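PDB 3EOF: putative oxidoreductase from Bacteroides fragilis NCTC 9343, which binds flavin mononucleotide and probably acts as an FMN-dependent oxidoreductase of the nitroreductase type, perhaps using NADPH. Local coordinates for residues R82-C85 against K86-Q89; N99-S102 against F103-A107; I177-E180 against E181-D185; Q212-T215 against L216-F220. All blocks are in the same frame, centred on the assembly; numbering follows the deposited sequence. Where two conformers were deposited one is given.

Contact 1 of 4, residues R82-C85 against K86-Q89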
loop_
_atom_site.group_PDB
_atom_site.type_symbol
_atom_site.label_atom_id
_atom_site.label_comp_id
_atom_site.label_asym_id
_atom_site.label_seq_id
_atom_site.Cartn_x
_atom_site.Cartn_y
_atom_site.Cartn_z
ATOM N N ARG A 82 14.299 -9.653 4.440
ATOM C CA ARG A 82 15.622 -9.980 4.923
ATOM C C ARG A 82 15.638 -10.237 6.414
ATOM O O ARG A 82 16.230 -11.227 6.877
ATOM C CB ARG A 82 16.601 -8.856 4.627
ATOM C CG ARG A 82 18.020 -9.200 5.091
ATOM C CD ARG A 82 18.979 -8.188 4.605
ATOM N NE ARG A 82 20.346 -8.624 4.823
ATOM C CZ ARG A 82 21.061 -9.323 3.950
ATOM N NH1 ARG A 82 20.550 -9.705 2.785
ATOM N NH2 ARG A 82 22.292 -9.670 4.267
ATOM N N ARG A 83 15.070 -9.314 7.180
ATOM C CA ARG A 83 15.022 -9.510 8.622
ATOM C C ARG A 83 14.351 -10.847 8.967
ATOM O O ARG A 83 14.884 -11.641 9.764
ATOM C CB ARG A 83 14.355 -8.332 9.313
ATOM C CG ARG A 83 14.269 -8.471 10.837
ATOM C CD ARG A 83 13.715 -7.213 11.447
ATOM N NE ARG A 83 12.463 -6.935 10.820
ATOM C CZ ARG A 83 12.155 -5.911 10.020
ATOM N NH1 ARG A 83 12.932 -4.878 9.799
ATOM N NH2 ARG A 83 10.944 -5.901 9.513
ATOM N N PHE A 84 13.202 -11.133 8.371
ATOM C CA PHE A 84 12.552 -12.418 8.631
ATOM C C PHE A 84 13.409 -13.613 8.197
ATOM O O PHE A 84 13.476 -14.593 8.896
ATOM C CB PHE A 84 11.178 -12.525 7.957
ATOM C CG PHE A 84 10.385 -13.680 8.462
ATOM C CD1 PHE A 84 9.891 -13.656 9.756
ATOM C CD2 PHE A 84 10.195 -14.810 7.676
ATOM C CE1 PHE A 84 9.177 -14.735 10.287
ATOM C CE2 PHE A 84 9.486 -15.886 8.173
ATOM C CZ PHE A 84 8.983 -15.858 9.496
ATOM N N CYS A 85 14.074 -13.554 7.036
ATOM C CA CYS A 85 14.883 -14.679 6.628
ATOM C C CYS A 85 16.056 -14.885 7.516
ATOM O O CYS A 85 16.474 -16.024 7.682
ATOM C CB CYS A 85 15.360 -14.556 5.183
ATOM S SG CYS A 85 13.958 -14.630 4.078
ATOM N N LYS A 86 16.621 -13.804 8.061
ATOM C CA LYS A 86 17.755 -13.914 8.963
ATOM C C LYS A 86 17.234 -14.600 10.226
ATOM O O LYS A 86 17.879 -15.442 10.786
ATOM C CB LYS A 86 18.442 -12.548 9.193
ATOM C CG LYS A 86 19.598 -12.252 8.184
ATOM C CD LYS A 86 20.262 -10.851 8.385
ATOM C CE LYS A 86 21.763 -10.892 8.231
ATOM N NZ LYS A 86 22.273 -11.580 7.029
ATOM N N TYR A 87 16.028 -14.250 10.638
ATOM C CA TYR A 87 15.380 -14.895 11.788
ATOM C C TYR A 87 15.219 -16.403 11.511
ATOM O O TYR A 87 15.524 -17.219 12.355
ATOM C CB TYR A 87 14.032 -14.235 12.034
ATOM C CG TYR A 87 13.200 -14.799 13.186
ATOM C CD1 TYR A 87 13.788 -15.207 14.364
ATOM C CD2 TYR A 87 11.803 -14.837 13.100
ATOM C CE1 TYR A 87 13.008 -15.701 15.433
ATOM C CE2 TYR A 87 11.013 -15.345 14.175
ATOM C CZ TYR A 87 11.622 -15.754 15.330
ATOM O OH TYR A 87 10.868 -16.249 16.419
ATOM N N CYS A 88 14.787 -16.753 10.291
ATOM C CA CYS A 88 14.635 -18.162 9.876
ATOM C C CYS A 88 15.971 -18.889 10.009
ATOM O O CYS A 88 16.064 -19.945 10.622
ATOM C CB CYS A 88 14.117 -18.250 8.430
ATOM S SG CYS A 88 12.393 -17.734 8.211
ATOM N N GLN A 89 17.011 -18.294 9.438
ATOM C CA GLN A 89 18.363 -18.850 9.475
ATOM C C GLN A 89 18.878 -19.071 10.884
ATOM O O GLN A 89 19.756 -19.899 11.101
ATOM C CB GLN A 89 19.285 -17.941 8.667
ATOM C CG GLN A 89 18.892 -18.018 7.160
ATOM C CD GLN A 89 19.388 -16.879 6.272
ATOM O OE1 GLN A 89 19.887 -15.834 6.737
ATOM N NE2 GLN A 89 19.206 -17.069 4.964
#
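The F84 ring meets C88 and Y87 one turn further along helix 82-89. C88 SG approaches the ring obliquely, 3.4 Å from F84 CE2, its line to the ring centroid leaning 38° from the normal, a sulfur-aromatic contact. F84 CE1 touches the Y87 ring at its edge, 3.8 Å from Y87 CD2, with the two planes steeply inclined at 73°. F84 is carried there by CG anti to the backbone N (chi1 -167°). F220 of the second subunit meets the F84 ring edge-to-face, and Y195 of that subunit stacks on Y87, whose OH bonds to its E199. The i to i+4 backbone bonds run regularly, with Q89 N reaching C85 O at 2.9 Å. On another side of the helix R82, extended from CG to NE, and K86, bent near its end, lie side by side, pointing the same way; in the modelled one of two K86 conformers, NZ is 3.4 Å from R82 NH2. D185 of the second subunit forms a salt bridge with R82 NE and a long, weak ion pair with K86 NZ. One aspect of this helix is thus aromatic, with one cysteine sulfur, and another cationic, where the carboxylate of D185 probably offsets the closeness of the two positive charges.

Contact 2 of 4, residues N99-S102 against F103-A107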
loop_
_atom_site.group_PDB
_atom_site.type_symbol
_atom_site.label_atom_id
_atom_site.label_comp_id
_atom_site.label_asym_id
_atom_site.label_seq_id
_atom_site.Cartn_x
_atom_site.Cartn_y
_atom_site.Cartn_z
ATOM N N ASN A 99 10.944 -14.381 -4.071
ATOM C CA ASN A 99 10.029 -14.493 -5.196
ATOM C C ASN A 99 9.074 -13.298 -5.269
ATOM O O ASN A 99 8.995 -12.501 -4.349
ATOM C CB ASN A 99 9.316 -15.831 -5.135
ATOM C CG ASN A 99 8.809 -16.114 -3.788
ATOM O OD1 ASN A 99 7.885 -15.453 -3.336
ATOM N ND2 ASN A 99 9.411 -17.088 -3.114
ATOM N N LEU A 100 8.452 -13.124 -6.430
ATOM C CA LEU A 100 7.592 -11.972 -6.672
ATOM C C LEU A 100 6.426 -11.883 -5.700
ATOM O O LEU A 100 6.065 -10.795 -5.248
ATOM C CB LEU A 100 7.091 -11.997 -8.110
ATOM C CG LEU A 100 6.185 -10.850 -8.555
ATOM C CD1 LEU A 100 6.958 -9.548 -8.466
ATOM C CD2 LEU A 100 5.653 -11.117 -9.957
HETATM N N MSE A 101 5.816 -13.018 -5.411
HETATM C CA MSE A 101 4.679 -13.063 -4.503
HETATM C C MSE A 101 5.029 -12.471 -3.170
HETATM O O MSE A 101 4.268 -11.683 -2.630
HETATM C CB MSE A 101 4.234 -14.497 -4.276
HETATM C CG MSE A 101 3.015 -14.640 -3.358
HETATM SE SE MSE A 101 1.317 -13.809 -4.114
HETATM C CE MSE A 101 0.122 -14.500 -2.681
ATOM N N SER A 102 6.187 -12.870 -2.650
ATOM C CA SER A 102 6.677 -12.441 -1.347
ATOM C C SER A 102 7.031 -10.977 -1.408
ATOM O O SER A 102 6.803 -10.253 -0.455
ATOM C CB SER A 102 7.879 -13.290 -0.914
ATOM O OG SER A 102 7.500 -14.637 -0.717
ATOM N N PHE A 103 7.608 -10.538 -2.532
ATOM C CA PHE A 103 7.879 -9.119 -2.726
ATOM C C PHE A 103 6.608 -8.306 -2.671
ATOM O O PHE A 103 6.544 -7.267 -2.018
ATOM C CB PHE A 103 8.602 -8.822 -4.084
ATOM C CG PHE A 103 8.534 -7.363 -4.471
ATOM C CD1 PHE A 103 9.305 -6.410 -3.798
ATOM C CD2 PHE A 103 7.590 -6.923 -5.411
ATOM C CE1 PHE A 103 9.186 -5.042 -4.093
ATOM C CE2 PHE A 103 7.487 -5.565 -5.729
ATOM C CZ PHE A 103 8.285 -4.625 -5.066
ATOM N N LEU A 104 5.571 -8.764 -3.349
ATOM C CA LEU A 104 4.307 -8.057 -3.304
ATOM C C LEU A 104 3.702 -8.076 -1.900
ATOM O O LEU A 104 3.131 -7.084 -1.462
ATOM C CB LEU A 104 3.320 -8.603 -4.330
ATOM C CG LEU A 104 1.949 -7.915 -4.359
ATOM C CD1 LEU A 104 2.045 -6.431 -4.644
ATOM C CD2 LEU A 104 1.004 -8.652 -5.369
ATOM N N ASN A 105 3.807 -9.189 -1.204
ATOM C CA ASN A 105 3.310 -9.257 0.169
ATOM C C ASN A 105 4.023 -8.264 1.072
ATOM O O ASN A 105 3.383 -7.623 1.889
ATOM C CB ASN A 105 3.488 -10.669 0.788
ATOM C CG ASN A 105 2.532 -11.720 0.212
ATOM O OD1 ASN A 105 1.438 -11.375 -0.215
ATOM N ND2 ASN A 105 2.966 -13.036 0.203
ATOM N N ALA A 106 5.350 -8.119 0.909
ATOM C CA ALA A 106 6.152 -7.216 1.740
ATOM C C ALA A 106 5.792 -5.787 1.391
ATOM O O ALA A 106 5.641 -4.961 2.291
ATOM C CB ALA A 106 7.650 -7.451 1.566
ATOM N N ALA A 107 5.673 -5.511 0.079
ATOM C CA ALA A 107 5.282 -4.195 -0.447
ATOM C C ALA A 107 3.984 -3.722 0.191
ATOM O O ALA A 107 3.846 -2.564 0.584
ATOM C CB ALA A 107 5.110 -4.249 -1.917
HETATM O O HOH W 1 5.313 -14.598 0.802
#
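N99 OD1 accepts two bonds from S102: the hydroxyl OG donates at 2.8 Å and the backbone N at 3.2 Å. The N-H lies closer to the line of the C=O, at a C=O...N angle of 158°, whereas OG comes in more from the side. S102 OG in turn accepts from a water at 2.7 Å, and that water accepts a hydrogen bond from N105 ND2, giving a chain of donors from N105 through the water and S102 to N99. This is an N-cap at the start of helix 100-123: the asparagine oxygen accepts from an N-H of the first turn, which has no earlier helical carbonyl to bond, and N99 ND2 is turned to G96 O. S102 OG lies beside its own backbone N (chi1 -65°), which lets both donors address one acceptor. The ordinary helical bonds follow, the first from F103 N to N99 O at 3.0 Å. Outside them, the N105 amide passes across M101, a selenomethionine, with ND2 3.9 Å from its CG. L100 CD1 rests 4.1 Å from F103 CD2, slantwise to the ring. F152 meets F103 edge-to-face, and S234 of the second subunit accepts from M101 N. The N105 side chain is about 6 Å from a bound FMN.

Contact 3 of 4, residues I177-E180 against E181-D185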
loop_
_atom_site.group_PDB
_atom_site.type_symbol
_atom_site.label_atom_id
_atom_site.label_comp_id
_atom_site.label_asym_id
_atom_site.label_seq_id
_atom_site.Cartn_x
_atom_site.Cartn_y
_atom_site.Cartn_z
ATOM N N ILE A 177 -15.755 5.682 -8.527
ATOM C CA ILE A 177 -14.756 4.809 -7.925
ATOM C C ILE A 177 -15.363 3.565 -7.340
ATOM O O ILE A 177 -14.825 2.490 -7.474
ATOM C CB ILE A 177 -14.038 5.543 -6.818
ATOM C CG1 ILE A 177 -13.240 6.696 -7.418
ATOM C CG2 ILE A 177 -13.131 4.582 -6.007
ATOM C CD1 ILE A 177 -12.729 7.590 -6.395
ATOM N N ILE A 178 -16.477 3.736 -6.680
ATOM C CA ILE A 178 -17.174 2.685 -6.021
ATOM C C ILE A 178 -18.072 1.921 -6.992
ATOM O O ILE A 178 -18.800 2.510 -7.774
ATOM C CB ILE A 178 -18.014 3.266 -4.888
ATOM C CG1 ILE A 178 -17.125 4.013 -3.878
ATOM C CG2 ILE A 178 -18.804 2.177 -4.149
ATOM C CD1 ILE A 178 -17.958 4.761 -2.787
ATOM N N HIS A 179 -17.990 0.587 -6.933
ATOM C CA HIS A 179 -18.825 -0.287 -7.729
ATOM C C HIS A 179 -19.611 -1.176 -6.779
ATOM O O HIS A 179 -19.033 -1.735 -5.857
ATOM C CB HIS A 179 -17.967 -1.140 -8.620
ATOM C CG HIS A 179 -17.074 -0.366 -9.524
ATOM N ND1 HIS A 179 -17.310 -0.224 -10.872
ATOM C CD2 HIS A 179 -15.919 0.282 -9.274
ATOM C CE1 HIS A 179 -16.328 0.471 -11.416
ATOM N NE2 HIS A 179 -15.493 0.823 -10.457
ATOM N N GLU A 180 -20.923 -1.260 -6.969
ATOM C CA GLU A 180 -21.761 -2.126 -6.133
ATOM C C GLU A 180 -21.833 -3.544 -6.674
ATOM O O GLU A 180 -22.427 -3.764 -7.724
ATOM C CB GLU A 180 -23.198 -1.594 -6.041
ATOM C CG GLU A 180 -23.366 -0.325 -5.258
ATOM C CD GLU A 180 -24.824 0.123 -5.206
ATOM O OE1 GLU A 180 -25.717 -0.696 -5.580
ATOM O OE2 GLU A 180 -25.057 1.288 -4.798
ATOM N N GLU A 181 -21.227 -4.480 -5.942
ATOM C CA GLU A 181 -21.232 -5.935 -6.181
ATOM C C GLU A 181 -20.345 -6.449 -7.309
ATOM O O GLU A 181 -19.716 -7.491 -7.169
ATOM C CB GLU A 181 -22.657 -6.486 -6.314
ATOM C CG GLU A 181 -23.584 -6.156 -5.131
ATOM C CD GLU A 181 -23.173 -6.767 -3.783
ATOM O OE1 GLU A 181 -22.322 -7.678 -3.727
ATOM O OE2 GLU A 181 -23.756 -6.348 -2.761
ATOM N N SER A 182 -20.303 -5.719 -8.406
ATOM C CA SER A 182 -19.458 -6.044 -9.555
ATOM C C SER A 182 -18.990 -4.757 -10.190
ATOM O O SER A 182 -19.573 -3.697 -10.006
ATOM C CB SER A 182 -20.228 -6.871 -10.609
ATOM O OG SER A 182 -21.345 -6.135 -11.091
ATOM N N TYR A 183 -17.949 -4.864 -10.981
ATOM C CA TYR A 183 -17.392 -3.710 -11.648
ATOM C C TYR A 183 -18.353 -3.259 -12.736
ATOM O O TYR A 183 -18.762 -4.034 -13.589
ATOM C CB TYR A 183 -16.060 -4.072 -12.276
ATOM C CG TYR A 183 -15.195 -2.924 -12.719
ATOM C CD1 TYR A 183 -15.315 -2.392 -13.993
ATOM C CD2 TYR A 183 -14.208 -2.415 -11.890
ATOM C CE1 TYR A 183 -14.495 -1.387 -14.426
ATOM C CE2 TYR A 183 -13.386 -1.392 -12.312
ATOM C CZ TYR A 183 -13.519 -0.884 -13.585
ATOM O OH TYR A 183 -12.682 0.131 -14.032
ATOM N N HIS A 184 -18.724 -1.994 -12.680
ATOM C CA HIS A 184 -19.615 -1.398 -13.662
ATOM C C HIS A 184 -18.705 -0.599 -14.578
ATOM O O HIS A 184 -18.105 0.390 -14.173
ATOM C CB HIS A 184 -20.633 -0.548 -12.905
ATOM C CG HIS A 184 -21.655 -1.364 -12.176
ATOM N ND1 HIS A 184 -21.326 -2.409 -11.340
ATOM C CD2 HIS A 184 -23.006 -1.270 -12.132
ATOM C CE1 HIS A 184 -22.426 -2.955 -10.851
ATOM N NE2 HIS A 184 -23.460 -2.274 -11.303
ATOM N N ASP A 185 -18.536 -1.075 -15.802
ATOM C CA ASP A 185 -17.603 -0.447 -16.714
ATOM C C ASP A 185 -18.107 0.920 -17.167
ATOM O O ASP A 185 -19.304 1.160 -17.253
ATOM C CB ASP A 185 -17.302 -1.364 -17.893
ATOM C CG ASP A 185 -16.033 -0.968 -18.628
ATOM O OD1 ASP A 185 -15.158 -0.312 -18.042
ATOM O OD2 ASP A 185 -15.897 -1.351 -19.799
#
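After strand 178-180 the chain reverses through a classic gamma turn at E181, whose positive phi (76°) brings S182 N to E180 O at 3.0 Å, above the carbonyl plane. The folded-back chain then lays Y183 under H179. Their rings form an offset stack, with centroids 4.1 Å apart and planes only 15° from parallel; H179 CE1 sits over the centre of the tyrosine ring, while Y183 CD2 lies over the rim of the imidazole. Y183 takes part because its CG is anti to the backbone N (chi1 -166°), which sets the ring alongside the histidine, pointing the same way. The imidazole is also held at its edge: H184 N donates to H179 ND1 at 2.9 Å in a nearly straight bond, tilted somewhat from the ring plane. ND1 is therefore an acceptor, and the hydrogen of a neutral ring would be on NE2, which bonds to S45 of the second subunit. Stack and bond together fix both the tilt and the rotation of H179. The H184 ring bends back over the turn, its ND1 donating to S182 O at 2.6 Å, a short bond approached from above the carbonyl plane, and its CE1 lying 3.2 Å from E180 O. Across the interface, Y183 OH bonds to D80 of the second subunit, and E181 OE2 accepts from the backbone N atoms of its R50 and D51. Residues 178-180 pair in parallel with a strand of that subunit, extending its sheet, and the turn leads on toward helix 188-200.

Contact 4 of 4, residues Q212-T215 against L216-F220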
loop_
_atom_site.group_PDB
_atom_site.type_symbol
_atom_site.label_atom_id
_atom_site.label_comp_id
_atom_site.label_asym_id
_atom_site.label_seq_id
_atom_site.Cartn_x
_atom_site.Cartn_y
_atom_site.Cartn_z
ATOM N N GLN A 212 1.441 22.278 -23.880
ATOM C CA GLN A 212 1.179 22.295 -25.313
ATOM C C GLN A 212 0.223 21.200 -25.770
ATOM O O GLN A 212 0.313 20.732 -26.900
ATOM C CB GLN A 212 2.486 22.156 -26.115
ATOM C CG GLN A 212 3.648 23.061 -25.708
ATOM C CD GLN A 212 3.347 24.519 -25.926
ATOM O OE1 GLN A 212 2.474 25.098 -25.268
ATOM N NE2 GLN A 212 4.091 25.139 -26.842
ATOM N N LYS A 213 -0.719 20.830 -24.916
ATOM C CA LYS A 213 -1.652 19.738 -25.217
ATOM C C LYS A 213 -3.031 20.306 -25.399
ATOM O O LYS A 213 -3.248 21.485 -25.150
ATOM C CB LYS A 213 -1.642 18.689 -24.086
ATOM C CG LYS A 213 -0.282 18.010 -23.881
ATOM C CD LYS A 213 0.215 17.329 -25.174
ATOM C CE LYS A 213 1.652 16.827 -25.051
ATOM N NZ LYS A 213 2.017 16.171 -26.331
ATOM N N GLU A 214 -3.955 19.470 -25.848
ATOM C CA GLU A 214 -5.329 19.889 -26.071
ATOM C C GLU A 214 -6.210 19.386 -24.953
ATOM O O GLU A 214 -7.152 20.055 -24.552
ATOM C CB GLU A 214 -5.777 19.427 -27.469
ATOM C CG GLU A 214 -4.982 20.216 -28.554
ATOM C CD GLU A 214 -5.177 19.780 -30.018
ATOM O OE1 GLU A 214 -5.833 18.744 -30.299
ATOM O OE2 GLU A 214 -4.619 20.485 -30.901
ATOM N N THR A 215 -5.875 18.228 -24.397
ATOM C CA THR A 215 -6.667 17.637 -23.313
ATOM C C THR A 215 -5.798 17.247 -22.119
ATOM O O THR A 215 -4.575 17.048 -22.222
ATOM C CB THR A 215 -7.419 16.401 -23.814
ATOM O OG1 THR A 215 -6.500 15.343 -23.992
ATOM C CG2 THR A 215 -8.110 16.669 -25.149
ATOM N N LEU A 216 -6.446 17.129 -20.973
ATOM C CA LEU A 216 -5.760 16.796 -19.750
ATOM C C LEU A 216 -5.024 15.424 -19.812
ATOM O O LEU A 216 -3.839 15.358 -19.517
ATOM C CB LEU A 216 -6.725 16.924 -18.556
ATOM C CG LEU A 216 -6.118 16.679 -17.182
ATOM C CD1 LEU A 216 -4.969 17.680 -16.975
ATOM C CD2 LEU A 216 -7.188 16.798 -16.119
ATOM N N PRO A 217 -5.712 14.339 -20.223
ATOM C CA PRO A 217 -5.036 13.060 -20.353
ATOM C C PRO A 217 -3.798 13.066 -21.227
ATOM O O PRO A 217 -2.904 12.285 -20.991
ATOM C CB PRO A 217 -6.114 12.167 -20.985
ATOM C CG PRO A 217 -7.351 12.717 -20.501
ATOM C CD PRO A 217 -7.140 14.200 -20.553
ATOM N N GLN A 218 -3.734 13.923 -22.235
ATOM C CA GLN A 218 -2.546 13.992 -23.072
ATOM C C GLN A 218 -1.330 14.426 -22.264
ATOM O O GLN A 218 -0.218 14.016 -22.577
ATOM C CB GLN A 218 -2.739 14.938 -24.239
ATOM C CG GLN A 218 -3.682 14.401 -25.297
ATOM C CD GLN A 218 -4.158 15.450 -26.255
ATOM O OE1 GLN A 218 -3.898 16.633 -26.079
ATOM N NE2 GLN A 218 -4.854 15.027 -27.285
ATOM N N VAL A 219 -1.531 15.245 -21.227
ATOM C CA VAL A 219 -0.393 15.685 -20.431
ATOM C C VAL A 219 0.157 14.453 -19.718
ATOM O O VAL A 219 1.364 14.254 -19.607
ATOM C CB VAL A 219 -0.771 16.767 -19.435
ATOM C CG1 VAL A 219 0.461 17.170 -18.606
ATOM C CG2 VAL A 219 -1.372 17.985 -20.181
ATOM N N PHE A 220 -0.738 13.614 -19.229
ATOM C CA PHE A 220 -0.302 12.406 -18.565
ATOM C C PHE A 220 0.347 11.363 -19.453
ATOM O O PHE A 220 1.365 10.788 -19.084
ATOM C CB PHE A 220 -1.469 11.799 -17.815
ATOM C CG PHE A 220 -1.878 12.608 -16.641
ATOM C CD1 PHE A 220 -1.266 12.426 -15.424
ATOM C CD2 PHE A 220 -2.851 13.563 -16.748
ATOM C CE1 PHE A 220 -1.600 13.188 -14.364
ATOM C CE2 PHE A 220 -3.208 14.310 -15.656
ATOM C CZ PHE A 220 -2.582 14.129 -14.476
HETATM O O HOH W 2 -6.263 16.479 -29.332
#
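Q218 OE1 is gripped by two consecutive backbone N-H groups of the approaching loop. E214 N donates at 2.8 Å, nearly along the C=O axis, and T215 N at 3.0 Å from well above the amide plane, 63° out of it. With CG anti to the carbonyl carbon (chi1 -72°) and the chain extended beyond, the Q218 amide reaches back to the loop. This anchors two loop amides to a helix side chain, while the backbone bond from Q218 N to T215 O is weak. The T215 side chain crosses the glutamine at about a right angle, its OG1 3.2 Å from Q218 CG. A water accepts from Q218 NE2 and bridges to E214 OE1. In the second subunit, R91 O bonds to T215 OG1 and N92 O accepts from Q218 NE2. K213 packs its CG 3.9 Å from V219 CG2, and its NZ forms a salt bridge with D222. The loop begins where Q212, with positive phi, ends helix 202-209 in a Schellman motif. L216 and V219 then lean on F207, seating helix 216-224 against that preceding helix.

Following the chain from the N terminus, the four contacts come strictly in series; each joins two contiguous segments, so none encloses a long loop and none nests in or crosses another. Contact 1 lies within helix 82-89, just after strand 73-80, and contact 2 starts helix 100-123, their nearest atoms about 8 Å apart. Contact 3 makes the turn after strand 178-180, and contact 4 leads from helix 202-209 into helix 216-224, with centres about 27 Å apart. Contacts 1 and 4 lie on opposite sides of the chain's centre, about 48 Å between centres, yet all four touch the second subunit: contacts 3 and 4 of one chain meet residues of contact 1 in the other.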